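Local coordinates for protein esterase YbfF (Escherichia coli, PDB 3BF7) that probably hydrolyses ester and perhaps thioester bonds, as an alpha/beta hydrolase whose core sheet carries a helical cap, at residues A129-V134 against W171-P176; Q140-A145 against L162-V167. The protein carries 1 engineered substitution. All blocks are in the same frame, centred on the assembly; numbering follows the deposited sequence.

Contact 1: residues A129-V134 against W171-P176; sequences AAINAV and WRFNVP
Ile131 and Trp171 form the centre of this contact in the helical cap of the alpha/beta hydrolase fold. The cap is inserted between core strands 106-112 and 198-201. Here the middle of helix 125-136 meets the segment that runs from strand 170-171 into helix 175-180.

The packing is tight around Ile131, which is buried. With CG1 beside the backbone N (chi1 -72°), its CG2 falls anti to that N and reaches over one face of the indole. It makes a CH-pi contact there, 3.6 Å from the centroid of the five-membered ring. The other branch of Ile131 runs on to CD1, which touches Phe173 CZ at 3.7 Å. Val134 comes to the same indole at its edge, near the ring plane, with CB 3.8 Å from Trp171 CZ2. Trp171 is thus met over a face by one residue and at its rim by another. Phe26 meets the Phe173 ring edge-to-face from outside the two segments. Met149 of helix 142-149 touches both Val134 and Trp171.

The other side is looser. Val175, in the first turn of helix 175-180, is partly exposed and adds one methyl contact, CG2 to Ile131 CG2 at 3.7 Å. It buries far less surface here than Ile131 does.

A single hydrogen bond joins the two segments. Trp171 NE1 donates to the backbone O of Ile131 at 3.2 Å. The bond is bent, with an N-H...O angle of 138°, and the oxygen lies out of the indole plane. Ser135 OG also bonds to this carbonyl, so Ile131 O is held by two side chains. The donor NE1 is tilted 34° from the carbonyl plane.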
loop_
_atom_site.group_PDB
_atom_site.type_symbol
_atom_site.label_atom_id
_atom_site.label_comp_id
_atom_site.label_asym_id
_atom_site.label_seq_id
_atom_site.Cartn_x
_atom_site.Cartn_y
_atom_site.Cartn_z
ATOM N N ALA A 129 -9.674 17.143 -6.060
ATOM C CA ALA A 129 -9.950 18.569 -6.220
ATOM C C ALA A 129 -8.834 19.403 -5.587
ATOM O O ALA A 129 -8.405 20.415 -6.147
ATOM C CB ALA A 129 -11.294 18.918 -5.587
ATOM N N ALA A 130 -8.370 18.975 -4.418
ATOM C CA ALA A 130 -7.300 19.676 -3.714
ATOM C C ALA A 130 -6.001 19.599 -4.511
ATOM O O ALA A 130 -5.277 20.590 -4.642
ATOM C CB ALA A 130 -7.101 19.068 -2.332
ATOM N N ILE A 131 -5.706 18.412 -5.032
ATOM C CA ILE A 131 -4.505 18.194 -5.829
ATOM C C ILE A 131 -4.523 19.092 -7.065
ATOM O O ILE A 131 -3.528 19.748 -7.386
ATOM C CB ILE A 131 -4.412 16.705 -6.250
ATOM C CG1 ILE A 131 -4.050 15.856 -5.028
ATOM C CG2 ILE A 131 -3.393 16.522 -7.369
ATOM C CD1 ILE A 131 -4.168 14.366 -5.251
ATOM N N ASN A 132 -5.662 19.138 -7.746
ATOM C CA ASN A 132 -5.786 19.956 -8.944
ATOM C C ASN A 132 -5.709 21.447 -8.630
ATOM O O ASN A 132 -5.144 22.221 -9.405
ATOM C CB ASN A 132 -7.097 19.638 -9.670
ATOM C CG ASN A 132 -7.256 20.426 -10.958
ATOM O OD1 ASN A 132 -7.733 21.561 -10.952
ATOM N ND2 ASN A 132 -6.844 19.828 -12.070
ATOM N N ALA A 133 -6.266 21.849 -7.492
ATOM C CA ALA A 133 -6.238 23.252 -7.094
ATOM C C ALA A 133 -4.793 23.691 -6.874
ATOM O O ALA A 133 -4.408 24.804 -7.237
ATOM C CB ALA A 133 -7.054 23.456 -5.823
ATOM N N VAL A 134 -3.992 22.817 -6.272
ATOM C CA VAL A 134 -2.590 23.134 -6.032
ATOM C C VAL A 134 -1.868 23.309 -7.365
ATOM O O VAL A 134 -1.111 24.263 -7.548
ATOM C CB VAL A 134 -1.891 22.017 -5.218
ATOM C CG1 VAL A 134 -0.379 22.220 -5.243
ATOM C CG2 VAL A 134 -2.393 22.027 -3.784
ATOM N N TRP A 171 3.531 17.136 -8.565
ATOM C CA TRP A 171 3.087 15.933 -7.877
ATOM C C TRP A 171 3.872 14.749 -8.419
ATOM O O TRP A 171 4.024 14.600 -9.631
ATOM C CB TRP A 171 1.592 15.697 -8.104
ATOM C CG TRP A 171 0.727 16.725 -7.457
ATOM C CD1 TRP A 171 0.008 17.704 -8.081
ATOM C CD2 TRP A 171 0.510 16.892 -6.055
ATOM N NE1 TRP A 171 -0.647 18.473 -7.149
ATOM C CE2 TRP A 171 -0.355 17.997 -5.897
ATOM C CE3 TRP A 171 0.963 16.217 -4.914
ATOM C CZ2 TRP A 171 -0.780 18.442 -4.641
ATOM C CZ3 TRP A 171 0.541 16.659 -3.665
ATOM C CH2 TRP A 171 -0.323 17.761 -3.540
ATOM N N ARG A 172 4.375 13.910 -7.520
ATOM C CA ARG A 172 5.137 12.734 -7.920
ATOM C C ARG A 172 4.234 11.695 -8.576
ATOM O O ARG A 172 4.666 10.971 -9.475
ATOM C CB ARG A 172 5.852 12.128 -6.705
ATOM C CG ARG A 172 7.132 12.864 -6.297
ATOM C CD ARG A 172 8.239 12.594 -7.308
ATOM N NE ARG A 172 9.380 13.508 -7.221
ATOM C CZ ARG A 172 10.450 13.326 -6.452
ATOM N NH1 ARG A 172 10.551 12.257 -5.674
ATOM N NH2 ARG A 172 11.444 14.204 -6.491
ATOM N N PHE A 173 2.983 11.617 -8.128
ATOM C CA PHE A 173 2.064 10.653 -8.718
ATOM C C PHE A 173 1.424 11.185 -10.001
ATOM O O PHE A 173 1.348 12.395 -10.226
ATOM C CB PHE A 173 1.006 10.186 -7.696
ATOM C CG PHE A 173 0.452 11.275 -6.818
ATOM C CD1 PHE A 173 -0.312 12.305 -7.352
ATOM C CD2 PHE A 173 0.670 11.248 -5.442
ATOM C CE1 PHE A 173 -0.860 13.289 -6.526
ATOM C CE2 PHE A 173 0.126 12.225 -4.612
ATOM C CZ PHE A 173 -0.638 13.246 -5.156
ATOM N N ASN A 174 0.989 10.255 -10.846
ATOM C CA ASN A 174 0.396 10.546 -12.153
ATOM C C ASN A 174 -1.097 10.821 -12.013
ATOM O O ASN A 174 -1.923 9.924 -12.193
ATOM C CB ASN A 174 0.634 9.339 -13.062
ATOM C CG ASN A 174 0.357 9.631 -14.516
ATOM O OD1 ASN A 174 -0.211 10.665 -14.862
ATOM N ND2 ASN A 174 0.754 8.708 -15.382
ATOM N N VAL A 175 -1.442 12.070 -11.724
ATOM C CA VAL A 175 -2.831 12.441 -11.491
ATOM C C VAL A 175 -3.851 12.065 -12.569
ATOM O O VAL A 175 -4.875 11.459 -12.257
ATOM C CB VAL A 175 -2.948 13.949 -11.164
ATOM C CG1 VAL A 175 -4.388 14.296 -10.810
ATOM C CG2 VAL A 175 -2.021 14.294 -10.001
ATOM N N PRO A 176 -3.592 12.400 -13.844
ATOM C CA PRO A 176 -4.570 12.046 -14.880
ATOM C C PRO A 176 -4.874 10.552 -14.966
ATOM O O PRO A 176 -6.015 10.155 -15.190
ATOM C CB PRO A 176 -3.925 12.573 -16.159
ATOM C CG PRO A 176 -3.137 13.748 -15.676
ATOM C CD PRO A 176 -2.505 13.219 -14.411
#

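Contact 2: residues Q140-A145 against L162-V167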
loop_
_atom_site.group_PDB
_atom_site.type_symbol
_atom_site.label_atom_id
_atom_site.label_comp_id
_atom_site.label_asym_id
_atom_site.label_seq_id
_atom_site.Cartn_x
_atom_site.Cartn_y
_atom_site.Cartn_z
ATOM N N GLN A 140 4.584 26.615 -4.956
ATOM C CA GLN A 140 5.852 25.959 -5.255
ATOM C C GLN A 140 6.344 25.120 -4.077
ATOM O O GLN A 140 6.942 24.063 -4.269
ATOM C CB GLN A 140 6.914 27.003 -5.611
ATOM C CG GLN A 140 6.645 27.763 -6.903
ATOM C CD GLN A 140 6.841 26.909 -8.143
ATOM O OE1 GLN A 140 6.612 27.363 -9.264
ATOM N NE2 GLN A 140 7.275 25.668 -7.949
ATOM N N THR A 141 6.092 25.598 -2.863
ATOM C CA THR A 141 6.518 24.889 -1.660
ATOM C C THR A 141 5.367 24.114 -1.035
ATOM O O THR A 141 4.200 24.344 -1.358
ATOM C CB THR A 141 7.064 25.862 -0.601
ATOM O OG1 THR A 141 6.000 26.698 -0.128
ATOM C CG2 THR A 141 8.162 26.731 -1.193
ATOM N N ARG A 142 5.701 23.198 -0.133
ATOM C CA ARG A 142 4.689 22.394 0.538
ATOM C C ARG A 142 3.826 23.264 1.445
ATOM O O ARG A 142 2.637 22.998 1.624
ATOM C CB ARG A 142 5.354 21.276 1.345
ATOM C CG ARG A 142 6.037 20.232 0.472
ATOM C CD ARG A 142 6.643 19.101 1.285
ATOM N NE ARG A 142 7.157 18.043 0.420
ATOM C CZ ARG A 142 7.742 16.932 0.856
ATOM N NH1 ARG A 142 7.891 16.723 2.157
ATOM N NH2 ARG A 142 8.183 16.030 -0.011
ATOM N N GLN A 143 4.423 24.307 2.009
ATOM C CA GLN A 143 3.691 25.213 2.887
ATOM C C GLN A 143 2.604 25.928 2.092
ATOM O O GLN A 143 1.467 26.053 2.548
ATOM C CB GLN A 143 4.645 26.235 3.507
ATOM C CG GLN A 143 3.975 27.209 4.463
ATOM C CD GLN A 143 4.968 28.143 5.127
ATOM O OE1 GLN A 143 5.688 28.881 4.457
ATOM N NE2 GLN A 143 5.012 28.112 6.453
ATOM N N GLN A 144 2.958 26.395 0.900
ATOM C CA GLN A 144 2.007 27.089 0.040
ATOM C C GLN A 144 0.923 26.118 -0.419
ATOM O O GLN A 144 -0.257 26.465 -0.466
ATOM C CB GLN A 144 2.721 27.675 -1.180
ATOM C CG GLN A 144 3.833 28.655 -0.837
ATOM C CD GLN A 144 4.532 29.197 -2.069
ATOM O OE1 GLN A 144 4.997 28.436 -2.918
ATOM N NE2 GLN A 144 4.614 30.518 -2.170
ATOM N N ALA A 145 1.332 24.899 -0.756
ATOM C CA ALA A 145 0.398 23.878 -1.209
ATOM C C ALA A 145 -0.573 23.510 -0.094
ATOM O O ALA A 145 -1.772 23.354 -0.328
ATOM C CB ALA A 145 1.161 22.643 -1.672
ATOM N N LEU A 162 -0.233 13.479 1.566
ATOM C CA LEU A 162 -0.223 13.811 0.148
ATOM C C LEU A 162 0.973 14.684 -0.215
ATOM O O LEU A 162 1.607 14.479 -1.250
ATOM C CB LEU A 162 -1.520 14.532 -0.231
ATOM C CG LEU A 162 -2.798 13.696 -0.107
ATOM C CD1 LEU A 162 -4.013 14.589 -0.296
ATOM C CD2 LEU A 162 -2.786 12.571 -1.133
ATOM N N LEU A 163 1.285 15.649 0.645
ATOM C CA LEU A 163 2.392 16.559 0.391
ATOM C C LEU A 163 3.761 15.889 0.334
ATOM O O LEU A 163 4.717 16.477 -0.176
ATOM C CB LEU A 163 2.386 17.692 1.422
ATOM C CG LEU A 163 1.236 18.687 1.234
ATOM C CD1 LEU A 163 1.231 19.695 2.373
ATOM C CD2 LEU A 163 1.386 19.398 -0.107
ATOM N N LYS A 164 3.867 14.668 0.847
ATOM C CA LYS A 164 5.134 13.953 0.780
ATOM C C LYS A 164 5.469 13.754 -0.696
ATOM O O LYS A 164 6.633 13.588 -1.063
ATOM C CB LYS A 164 5.028 12.591 1.469
ATOM C CG LYS A 164 4.842 12.655 2.976
ATOM C CD LYS A 164 6.066 13.228 3.666
ATOM C CE LYS A 164 5.931 13.147 5.179
ATOM N NZ LYS A 164 7.181 13.576 5.863
ATOM N N SER A 165 4.438 13.779 -1.540
ATOM C CA SER A 165 4.609 13.602 -2.975
ATOM C C SER A 165 4.628 14.916 -3.753
ATOM O O SER A 165 4.566 14.913 -4.981
ATOM C CB SER A 165 3.510 12.690 -3.527
ATOM O OG SER A 165 3.709 11.349 -3.117
ATOM N N PHE A 166 4.702 16.039 -3.043
ATOM C CA PHE A 166 4.756 17.337 -3.704
ATOM C C PHE A 166 6.211 17.788 -3.642
ATOM O O PHE A 166 6.712 18.145 -2.579
ATOM C CB PHE A 166 3.859 18.354 -2.990
ATOM C CG PHE A 166 3.669 19.634 -3.757
ATOM C CD1 PHE A 166 3.012 19.632 -4.982
ATOM C CD2 PHE A 166 4.161 20.838 -3.265
ATOM C CE1 PHE A 166 2.846 20.808 -5.710
ATOM C CE2 PHE A 166 4.000 22.023 -3.985
ATOM C CZ PHE A 166 3.342 22.007 -5.209
ATOM N N VAL A 167 6.890 17.749 -4.784
ATOM C CA VAL A 167 8.299 18.129 -4.853
ATOM C C VAL A 167 8.567 19.005 -6.073
ATOM O O VAL A 167 8.038 18.754 -7.155
ATOM C CB VAL A 167 9.205 16.876 -4.934
ATOM C CG1 VAL A 167 10.667 17.279 -4.826
ATOM C CG2 VAL A 167 8.837 15.895 -3.835
#
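Arg142 and Phe166 are brought together by their torsions. The arginine sets CG beside its backbone N (chi1 -67°) and then runs extended from CG to NE. Phe166 has CG on the far side from its N (chi1 -169°), which carries the ring toward helix 142-149. This is a helix start packed on a type I beta turn, Leu163 to Phe166, in the cap of the alpha/beta hydrolase fold.

Arg142 NE donates to Phe166 O at 3.0 Å. The bond is nearly straight, at 171°, and lies in both the carbonyl and guanidinium planes. Leu163 O is equally near NE but sits over a face of the guanidinium and makes no hydrogen bond with it. That oxygen instead accepts from Phe166 N and closes the turn. Lys164 CA lies over the same guanidinium face.

On the buried side, Ala145 CB rests over a face of the Phe166 ring, 4.1 Å from its centroid, and touches Leu163 CD2 at 3.6 Å. With the Phe166 ring cut back to an alanine, Ala145 CB would probably lose the face it rests on, and a gap would be likely to open between helix 142-149, Val134 and Trp171.

A capping box fixes the start of the helix. Gln144 N donates to Thr141 OG1, and Thr141 N donates back to Gln144 OE1 at 3.0 Å. Gln140 N reaches the same OE1 from the opposite face of the amide. At the outer end of Arg142, Val167 CG2 sits at the guanidinium edge, 3.9 Å from NH2.

The chain leaves core strand 106-112 and enters the cap at helix 125-136, which gives the first segment of contact 1. It turns into helix 142-149, runs through helix 156-163, and reaches strand 166-167, where contact 2 closes the shorter loop. After strand 170-171 the segment 171-176 returns to helix 125-136 and closes the longer loop. Contact 2 therefore lies wholly within the span of contact 1, and the two do not cross. They touch directly: Val134 CG1 packs on Phe166 CE1, and Arg172 N probably bonds to Ser165 O. Together they tie three cap helices, the small antiparallel hairpin and the start of helix 175-180.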